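Local coordinates for protein succinylglutamate desuccinylase (Chromobacterium violaceum, PDB 1YW4) that probably hydrolyses N-succinyl-L-glutamate to succinate and L-glutamate with one zinc ion per subunit, the last step of the AST pathway of arginine degradation, at residues L80-L85 / S241-N246; L177-R182 / G234-L239. One frame throughout, in Å; residues are numbered along the deposited sequence.

Contact 1 of 2, residues L80-L85 / S241-N246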
loop_
_atom_site.group_PDB
_atom_site.type_symbol
_atom_site.label_atom_id
_atom_site.label_comp_id
_atom_site.label_asym_id
_atom_site.label_seq_id
_atom_site.Cartn_x
_atom_site.Cartn_y
_atom_site.Cartn_z
ATOM N N LEU A 80 39.525 -4.932 -11.248
ATOM C CA LEU A 80 38.352 -4.341 -11.883
ATOM C C LEU A 80 37.900 -5.175 -13.070
ATOM O O LEU A 80 38.634 -5.325 -14.049
ATOM C CB LEU A 80 38.661 -2.912 -12.347
ATOM C CG LEU A 80 37.534 -2.149 -13.054
ATOM C CD1 LEU A 80 36.383 -1.912 -12.094
ATOM C CD2 LEU A 80 38.070 -0.819 -13.581
ATOM N N ASN A 81 36.690 -5.718 -12.983
ATOM C CA ASN A 81 36.146 -6.535 -14.058
ATOM C C ASN A 81 34.800 -6.041 -14.558
ATOM O O ASN A 81 33.985 -6.816 -15.049
ATOM C CB ASN A 81 36.038 -7.990 -13.604
ATOM C CG ASN A 81 37.390 -8.625 -13.404
ATOM O OD1 ASN A 81 38.122 -8.864 -14.364
ATOM N ND2 ASN A 81 37.743 -8.883 -12.150
ATOM N N CYS A 82 34.568 -4.740 -14.430
ATOM C CA CYS A 82 33.328 -4.140 -14.900
ATOM C C CYS A 82 33.658 -2.832 -15.599
ATOM O O CYS A 82 34.754 -2.295 -15.447
ATOM C CB CYS A 82 32.388 -3.795 -13.741
ATOM S SG CYS A 82 32.069 -5.051 -12.508
ATOM N N ARG A 83 32.704 -2.328 -16.371
ATOM C CA ARG A 83 32.870 -1.035 -17.015
ATOM C C ARG A 83 32.489 -0.095 -15.876
ATOM O O ARG A 83 31.357 -0.128 -15.406
ATOM C CB ARG A 83 31.883 -0.861 -18.162
ATOM C CG ARG A 83 32.159 -1.739 -19.369
ATOM C CD ARG A 83 31.166 -1.452 -20.475
ATOM N NE ARG A 83 31.372 -0.145 -21.102
ATOM C CZ ARG A 83 30.431 0.793 -21.199
ATOM N NH1 ARG A 83 30.700 1.935 -21.799
ATOM N NH2 ARG A 83 29.226 0.594 -20.683
ATOM N N LEU A 84 33.431 0.734 -15.438
ATOM C CA LEU A 84 33.193 1.649 -14.332
ATOM C C LEU A 84 33.320 3.128 -14.676
ATOM O O LEU A 84 34.327 3.569 -15.230
ATOM C CB LEU A 84 34.165 1.324 -13.192
ATOM C CG LEU A 84 34.284 2.294 -12.008
ATOM C CD1 LEU A 84 32.950 2.370 -11.290
ATOM C CD2 LEU A 84 35.376 1.844 -11.043
ATOM N N LEU A 85 32.295 3.894 -14.336
ATOM C CA LEU A 85 32.337 5.335 -14.535
ATOM C C LEU A 85 32.147 5.990 -13.164
ATOM O O LEU A 85 31.134 5.778 -12.511
ATOM C CB LEU A 85 31.227 5.790 -15.473
ATOM C CG LEU A 85 31.101 7.310 -15.653
ATOM C CD1 LEU A 85 32.431 7.927 -16.087
ATOM C CD2 LEU A 85 30.029 7.590 -16.699
ATOM N N SER A 241 35.260 -6.069 -8.447
ATOM C CA SER A 241 36.154 -7.212 -8.627
ATOM C C SER A 241 35.448 -8.431 -9.198
ATOM O O SER A 241 35.805 -8.926 -10.268
ATOM C CB SER A 241 36.813 -7.588 -7.301
ATOM O OG SER A 241 37.808 -6.647 -6.963
ATOM N N ASN A 242 34.453 -8.918 -8.470
ATOM C CA ASN A 242 33.692 -10.083 -8.891
ATOM C C ASN A 242 32.203 -9.763 -8.879
ATOM O O ASN A 242 31.494 -10.065 -7.917
ATOM C CB ASN A 242 33.985 -11.266 -7.969
ATOM C CG ASN A 242 33.227 -12.514 -8.371
ATOM O OD1 ASN A 242 33.203 -12.888 -9.546
ATOM N ND2 ASN A 242 32.610 -13.172 -7.399
ATOM N N PRO A 243 31.714 -9.149 -9.962
ATOM C CA PRO A 243 30.312 -8.761 -10.126
ATOM C C PRO A 243 29.351 -9.925 -10.362
ATOM O O PRO A 243 28.134 -9.741 -10.339
ATOM C CB PRO A 243 30.368 -7.809 -11.313
ATOM C CG PRO A 243 31.439 -8.419 -12.155
ATOM C CD PRO A 243 32.508 -8.749 -11.138
ATOM N N GLN A 244 29.891 -11.119 -10.587
ATOM C CA GLN A 244 29.045 -12.284 -10.825
ATOM C C GLN A 244 28.691 -13.054 -9.563
ATOM O O GLN A 244 27.888 -13.988 -9.604
ATOM C CB GLN A 244 29.696 -13.227 -11.835
ATOM C CG GLN A 244 29.703 -12.668 -13.243
ATOM C CD GLN A 244 28.349 -12.106 -13.637
ATOM O OE1 GLN A 244 27.347 -12.821 -13.652
ATOM N NE2 GLN A 244 28.314 -10.817 -13.951
ATOM N N ALA A 245 29.293 -12.668 -8.444
ATOM C CA ALA A 245 29.008 -13.327 -7.180
ATOM C C ALA A 245 27.506 -13.210 -6.932
ATOM O O ALA A 245 26.962 -12.108 -6.911
ATOM C CB ALA A 245 29.784 -12.656 -6.056
ATOM N N ASN A 246 26.832 -14.344 -6.755
ATOM C CA ASN A 246 25.393 -14.327 -6.522
ATOM C C ASN A 246 25.067 -13.632 -5.204
ATOM O O ASN A 246 25.906 -13.552 -4.308
ATOM C CB ASN A 246 24.834 -15.751 -6.487
ATOM C CG ASN A 246 25.138 -16.459 -5.186
ATOM O OD1 ASN A 246 26.298 -16.711 -4.859
ATOM N ND2 ASN A 246 24.093 -16.774 -4.425
#

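Contact 2 of 2, residues L177-R182 / G234-L239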
loop_
_atom_site.group_PDB
_atom_site.type_symbol
_atom_site.label_atom_id
_atom_site.label_comp_id
_atom_site.label_asym_id
_atom_site.label_seq_id
_atom_site.Cartn_x
_atom_site.Cartn_y
_atom_site.Cartn_z
ATOM N N LEU A 177 17.444 -5.431 -4.445
ATOM C CA LEU A 177 17.017 -5.171 -3.078
ATOM C C LEU A 177 17.801 -6.099 -2.165
ATOM O O LEU A 177 18.142 -5.744 -1.037
ATOM C CB LEU A 177 15.516 -5.434 -2.926
ATOM C CG LEU A 177 14.603 -4.377 -3.543
ATOM C CD1 LEU A 177 13.144 -4.793 -3.412
ATOM C CD2 LEU A 177 14.845 -3.049 -2.847
ATOM N N ALA A 178 18.097 -7.293 -2.667
ATOM C CA ALA A 178 18.848 -8.272 -1.896
ATOM C C ALA A 178 20.269 -7.767 -1.678
ATOM O O ALA A 178 20.768 -7.753 -0.552
ATOM C CB ALA A 178 18.867 -9.604 -2.627
ATOM N N TRP A 179 20.911 -7.341 -2.763
ATOM C CA TRP A 179 22.280 -6.828 -2.699
ATOM C C TRP A 179 22.356 -5.651 -1.735
ATOM O O TRP A 179 23.316 -5.509 -0.976
ATOM C CB TRP A 179 22.733 -6.358 -4.076
ATOM C CG TRP A 179 24.173 -5.973 -4.133
ATOM C CD1 TRP A 179 25.236 -6.809 -4.290
ATOM C CD2 TRP A 179 24.711 -4.646 -4.074
ATOM N NE1 TRP A 179 26.406 -6.090 -4.343
ATOM C CE2 TRP A 179 26.112 -4.758 -4.212
ATOM C CE3 TRP A 179 24.146 -3.373 -3.919
ATOM C CZ2 TRP A 179 26.960 -3.640 -4.204
ATOM C CZ3 TRP A 179 24.989 -2.262 -3.910
ATOM C CH2 TRP A 179 26.382 -2.406 -4.053
ATOM N N LEU A 180 21.346 -4.791 -1.794
ATOM C CA LEU A 180 21.287 -3.631 -0.921
ATOM C C LEU A 180 21.149 -4.090 0.526
ATOM O O LEU A 180 21.849 -3.596 1.416
ATOM C CB LEU A 180 20.101 -2.739 -1.303
ATOM C CG LEU A 180 20.206 -2.054 -2.667
ATOM C CD1 LEU A 180 18.900 -1.338 -2.993
ATOM C CD2 LEU A 180 21.372 -1.072 -2.653
ATOM N N GLN A 181 20.252 -5.045 0.752
ATOM C CA GLN A 181 20.017 -5.578 2.091
ATOM C C GLN A 181 21.325 -6.094 2.680
ATOM O O GLN A 181 21.759 -5.641 3.738
ATOM C CB GLN A 181 18.994 -6.716 2.046
ATOM C CG GLN A 181 18.528 -7.175 3.416
ATOM C CD GLN A 181 17.635 -8.393 3.345
ATOM O OE1 GLN A 181 16.852 -8.656 4.258
ATOM N NE2 GLN A 181 17.754 -9.153 2.261
ATOM N N ARG A 182 21.944 -7.051 1.998
ATOM C CA ARG A 182 23.209 -7.598 2.466
ATOM C C ARG A 182 24.328 -6.637 2.081
ATOM O O ARG A 182 25.307 -7.019 1.443
ATOM C CB ARG A 182 23.459 -8.986 1.862
ATOM C CG ARG A 182 22.783 -10.127 2.622
ATOM C CD ARG A 182 21.271 -10.136 2.431
ATOM N NE ARG A 182 20.570 -10.866 3.490
ATOM C CZ ARG A 182 20.744 -12.155 3.776
ATOM N NH1 ARG A 182 21.608 -12.890 3.086
ATOM N NH2 ARG A 182 20.047 -12.715 4.759
ATOM N N GLY A 234 32.765 -2.666 1.164
ATOM C CA GLY A 234 33.054 -4.037 0.784
ATOM C C GLY A 234 32.143 -4.518 -0.333
ATOM O O GLY A 234 32.579 -5.224 -1.245
ATOM N N ALA A 235 30.873 -4.132 -0.268
ATOM C CA ALA A 235 29.915 -4.536 -1.284
ATOM C C ALA A 235 30.284 -3.931 -2.636
ATOM O O ALA A 235 30.102 -4.559 -3.678
ATOM C CB ALA A 235 28.517 -4.110 -0.878
ATOM N N LEU A 236 30.817 -2.712 -2.613
ATOM C CA LEU A 236 31.217 -2.024 -3.838
ATOM C C LEU A 236 32.502 -2.636 -4.385
ATOM O O LEU A 236 32.598 -2.936 -5.577
ATOM C CB LEU A 236 31.417 -0.532 -3.559
ATOM C CG LEU A 236 30.622 0.490 -4.377
ATOM C CD1 LEU A 236 29.217 0.000 -4.682
ATOM C CD2 LEU A 236 30.587 1.810 -3.600
ATOM N N ARG A 237 33.491 -2.828 -3.522
ATOM C CA ARG A 237 34.745 -3.432 -3.965
ATOM C C ARG A 237 34.476 -4.837 -4.517
ATOM O O ARG A 237 35.117 -5.274 -5.473
ATOM C CB ARG A 237 35.744 -3.504 -2.806
ATOM C CG ARG A 237 36.321 -2.160 -2.394
ATOM C CD ARG A 237 37.087 -2.275 -1.084
ATOM N NE ARG A 237 37.704 -1.011 -0.692
ATOM C CZ ARG A 237 38.912 -0.616 -1.082
ATOM N NH1 ARG A 237 39.647 -1.385 -1.873
ATOM N NH2 ARG A 237 39.384 0.556 -0.693
ATOM N N GLY A 238 33.512 -5.534 -3.919
ATOM C CA GLY A 238 33.180 -6.875 -4.376
ATOM C C GLY A 238 32.481 -6.857 -5.722
ATOM O O GLY A 238 32.625 -7.775 -6.533
ATOM N N LEU A 239 31.712 -5.802 -5.963
ATOM C CA LEU A 239 31.008 -5.668 -7.226
ATOM C C LEU A 239 32.001 -5.420 -8.359
ATOM O O LEU A 239 31.944 -6.070 -9.399
ATOM C CB LEU A 239 30.001 -4.512 -7.150
ATOM C CG LEU A 239 29.342 -4.158 -8.480
ATOM C CD1 LEU A 239 28.628 -5.384 -9.026
ATOM C CD2 LEU A 239 28.368 -3.002 -8.294
HETATM O O HOH W 1 28.925 -6.979 -4.230
#

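Contact 1 of 2, residues L80-L85 / S241-N246
N81 and C82 meet S241 and P243 where the last turn of helix 230-241 gives way to a loop. N81 and C82 belong to the zinc-dependent catalytic domain of the AspA/AstE family and come just ahead of R83, in the run that leads into strand 83-88. The contact joins the helix end to that run.

The polar part is one hydrogen bond. N81 ND2 donates to S241 O at 2.7 Å, with an N-H...O angle of 157°. The acceptor lies 15° out of the amide plane of N81, and the donor arrives in the carbonyl plane, on a lone pair of S241 O. N81 CG sits anti to its own carbonyl carbon (chi1 -68°), which helps swing the amide out to this carbonyl. The bond thus holds a backbone oxygen at the helix end. S241 OG bonds to A79 O, just ahead of L80, and ties the helix end to the same run. A backbone hydrogen bond between N81 and L240 does likewise.

The apolar part is a sulfur against a proline ring. N242 has left the helix, and a type I turn from N242 to A245 carries P243 at its second position. Its ring also touches D47, in the loop before strand 48-53. C82 SG meets the CB-CG side of the ring, 3.5 Å from P243 CB and 3.4 Å from P243 CG.

Contact 2 of 2, residues L177-R182 / G234-L239
W179 projects from helix 174-181 and sets the six-membered end of its indole against helix 230-241, both helices of the M14-type alpha/beta domain. The short helical segments run at 129° to each other. Their axes come no closer than 11.5 Å, so the indole bridges most of the gap.

With CG anti to the backbone N (chi1 -173°), the indole reaches away from its own helix. It presents an edge to L236: CD1 lies in the ring plane, 3.8 Å from W179 CH2, and the two side chains cross at about a right angle. A235 CB packs 3.7 Å from W179 CZ2. L239 CB approaches the same CZ2 obliquely and more loosely, while its side chain also touches Y146 and L144 on strand 143-151. Y146 stacks with the indole, which places the ring beside that strand.

The polar edge of the indole is served by a water in the ring plane. W179 NE1 donates to this water at 2.7 Å. The water in turn donates to A235 O, also at 2.7 Å, and A235 O keeps its helical bond from L239 N. The same oxygen lies near the ring plane, 3.3 Å from W179 CZ2.

Overall arrangement
Both contacts use helix 230-241. Contact 2 engages it within its length, and contact 1 takes its C-terminal end and the loop beyond. Both are partly buried, but contact 1 lies farther out, about 19 Å from the chain centre against about 14 Å. Its polar bond is direct, from the side chain of the exposed residue N81, whereas contact 2 relies on an aromatic edge and a bridging water. Contact 2 is also nearer the metal site: the side chain of L236 is about 12 Å from that of the zinc ligand H149. The contact centres are about 11 Å apart, and they meet where C82 SG packs 3.3 Å from L239 O.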